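PDB 6VJR: vinylacetyl-CoA Delta-isomerase from Nitrosopumilus maritimus SCM1, which probably isomerises vinylacetyl-CoA and dehydrates 4-hydroxybutyryl-CoA, using a [4Fe-4S] cluster and FAD. Local coordinates for residues A[6-9]-A[10-13]. Numbering follows the deposited sequence.
Sequences DDYI and ESLR
Leu12 CG sits over one face of the Tyr8 ring, the two side chains crossing obliquely one turn apart. Leu12 CD1 does most of the touching, 3.5 Å from Tyr8 CZ, while CD2 approaches CE1. The tyrosine reaches this place because its CG is turned opposite the backbone N (chi1 162°), which sends the ring outward from the helix, on the side where Leu12 comes round a turn later. The phenol OH lies 3.4 Å from Leu12 CD1 and hydrogen-bonds to the backbone O of Asn192.

Side-chain to backbone bonding is carried by Ser11. Its OG gives a short bond of 2.6 Å to Tyr8 O, in the carbonyl plane and on a lone pair. OG stands between its own backbone N and carbonyl carbon (chi1 81°), which turns it back to Tyr8 O; it is also bonded to His194 NE2.

The main chain changes its pattern here. Glu10 N bonds to Asp6 O at 3.1 Å, and Ser11 N to Asp7 O, both i to i-4. Leu12 N turns chiefly to Ile9 O at 3.1 Å, with just a weak bond to Tyr8 O. That bond and Arg13 N to Glu10 O span three residues, a 3-10-like spacing. Among the charged groups, Arg13 NE makes a long salt bridge to Glu10 OE1, and its NH1 pairs with Asp31.

Were an alanine at Tyr8, the face that Leu12 packs on would be gone, which would probably open a gap against Val42 and leave Asn192 O without its hydroxyl donor. This is i to i+4 packing joined to a serine-to-backbone i to i-3 bond, within the 4-hydroxyphenylacetate 3-hydroxylase N-terminal family region; the Tyr8 side chain is about 12 Å from the iron-sulfur cluster. On helix 36-51, Tyr8 meets Val42, Ile9 meets Arg36 and Ile39, and Leu12 meets Ile39, with the Tyr46 ring inclined about 20° to that of Tyr8; from neighbouring loops Val142 touches Tyr8, and Val30 touches Ile9, Leu12 and Arg13.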
ATOM      1  N   ASP A   6      33.508  22.253  19.257  1.00 20.44           N
ATOM      2  CA  ASP A   6      34.884  21.954  19.600  1.00 20.68           C
ATOM      3  C   ASP A   6      35.054  21.790  21.104  1.00 18.71           C
ATOM      4  O   ASP A   6      35.802  20.928  21.543  1.00 20.43           O
ATOM      5  CB  ASP A   6      35.824  22.978  19.018  1.00 24.26           C
ATOM      6  CG  ASP A   6      35.949  22.921  17.503  1.00 28.68           C
ATOM      7  OD1 ASP A   6      35.431  21.957  16.876  1.00 32.95           O
ATOM      8  OD2 ASP A   6      36.557  23.854  16.963  1.00 35.82           O
ATOM      9  N   ASP A   7      34.420  22.661  21.893  1.00 20.38           N
ATOM     10  CA  ASP A   7      34.477  22.538  23.342  1.00 19.94           C
ATOM     11  C   ASP A   7      33.893  21.184  23.779  1.00 18.66           C
ATOM     12  O   ASP A   7      34.409  20.510  24.674  1.00 19.52           O
ATOM     13  CB  ASP A   7      33.669  23.635  24.007  1.00 21.54           C
ATOM     14  CG  ASP A   7      34.196  25.061  23.931  1.00 25.54           C
ATOM     15  OD1 ASP A   7      35.384  25.262  23.634  1.00 28.43           O
ATOM     16  OD2 ASP A   7      33.373  25.968  24.121  1.00 28.83           O
ATOM     17  N   TYR A   8      32.799  20.781  23.128  1.00 17.55           N
ATOM     18  CA  TYR A   8      32.147  19.515  23.438  1.00 17.22           C
ATOM     19  C   TYR A   8      33.081  18.342  23.154  1.00 17.42           C
ATOM     20  O   TYR A   8      33.271  17.467  23.992  1.00 18.01           O
ATOM     21  CB  TYR A   8      30.847  19.400  22.664  1.00 17.62           C
ATOM     22  CG  TYR A   8      30.349  17.964  22.600  1.00 15.58           C
ATOM     23  CD1 TYR A   8      29.849  17.307  23.739  1.00 16.10           C
ATOM     24  CD2 TYR A   8      30.435  17.244  21.429  1.00 16.14           C
ATOM     25  CE1 TYR A   8      29.442  15.985  23.696  1.00 16.16           C
ATOM     26  CE2 TYR A   8      29.969  15.949  21.364  1.00 15.30           C
ATOM     27  CZ  TYR A   8      29.497  15.306  22.494  1.00 15.38           C
ATOM     28  OH  TYR A   8      29.073  14.021  22.355  1.00 15.44           O
ATOM     29  N   ILE A   9      33.728  18.365  21.994  1.00 18.03           N
ATOM     30  CA  ILE A   9      34.656  17.290  21.656  1.00 19.20           C
ATOM     31  C   ILE A   9      35.780  17.192  22.695  1.00 18.44           C
ATOM     32  O   ILE A   9      36.094  16.114  23.175  1.00 18.95           O
ATOM     33  CB  ILE A   9      35.154  17.460  20.224  1.00 19.02           C
ATOM     34  CG1 ILE A   9      33.982  17.265  19.271  1.00 21.90           C
ATOM     35  CG2 ILE A   9      36.327  16.541  19.888  1.00 20.90           C
ATOM     36  CD1 ILE A   9      34.295  17.636  17.837  1.00 21.73           C
ATOM     37  N   GLU A  10      36.312  18.337  23.140  1.00 19.43           N
ATOM     38  CA  GLU A  10      37.344  18.333  24.151  1.00 21.16           C
ATOM     39  C   GLU A  10      36.843  17.763  25.480  1.00 18.90           C
ATOM     40  O   GLU A  10      37.599  17.063  26.132  1.00 20.37           O
ATOM     41  CB  GLU A  10      37.826  19.770  24.318  1.00 22.76           C
ATOM     42  CG  GLU A  10      38.999  19.901  25.279  1.00 31.36           C
ATOM     43  CD  GLU A  10      40.234  19.081  24.944  1.00 36.94           C
ATOM     44  OE1 GLU A  10      40.576  18.900  23.741  1.00 41.15           O
ATOM     45  OE2 GLU A  10      40.860  18.616  25.933  1.00 47.45           O
ATOM     46  N   SER A  11      35.577  18.012  25.852  1.00 18.15           N
ATOM     47  CA  SER A  11      34.993  17.515  27.097  1.00 18.75           C
ATOM     48  C   SER A  11      34.893  15.975  27.122  1.00 18.00           C
ATOM     49  O   SER A  11      34.761  15.389  28.205  1.00 18.94           O
ATOM     50  CB  SER A  11      33.587  18.095  27.313  1.00 19.36           C
ATOM     51  OG  SER A  11      32.607  17.359  26.551  1.00 19.35           O
ATOM     52  N   LEU A  12      35.007  15.317  25.951  1.00 18.37           N
ATOM     53  CA  LEU A  12      34.905  13.852  25.849  1.00 18.30           C
ATOM     54  C   LEU A  12      36.258  13.158  25.978  1.00 19.83           C
ATOM     55  O   LEU A  12      36.318  11.922  25.968  1.00 21.29           O
ATOM     56  CB  LEU A  12      34.294  13.437  24.509  1.00 17.93           C
ATOM     57  CG  LEU A  12      32.849  13.863  24.260  1.00 19.21           C
ATOM     58  CD1 LEU A  12      32.386  13.361  22.905  1.00 19.26           C
ATOM     59  CD2 LEU A  12      31.960  13.372  25.388  1.00 19.99           C
ATOM     60  N   ARG A  13      37.337  13.948  25.974  1.00 20.67           N
ATOM     61  CA  ARG A  13      38.699  13.419  25.993  1.00 20.28           C
ATOM     62  C   ARG A  13      39.143  13.103  27.417  1.00 20.27           C
ATOM     63  O   ARG A  13      38.859  13.826  28.368  1.00 22.83           O
ATOM     64  CB  ARG A  13      39.723  14.371  25.382  1.00 21.72           C
ATOM     65  CG  ARG A  13      39.550  14.547  23.886  1.00 23.41           C
ATOM     66  CD  ARG A  13      40.672  15.391  23.323  1.00 27.26           C
ATOM     67  NE  ARG A  13      40.553  15.598  21.880  1.00 31.19           N
ATOM     68  CZ  ARG A  13      40.902  14.699  20.972  1.00 34.48           C
ATOM     69  NH1 ARG A  13      41.443  13.547  21.331  1.00 33.54           N
ATOM     70  NH2 ARG A  13      40.754  14.990  19.693  1.00 39.92           N
TER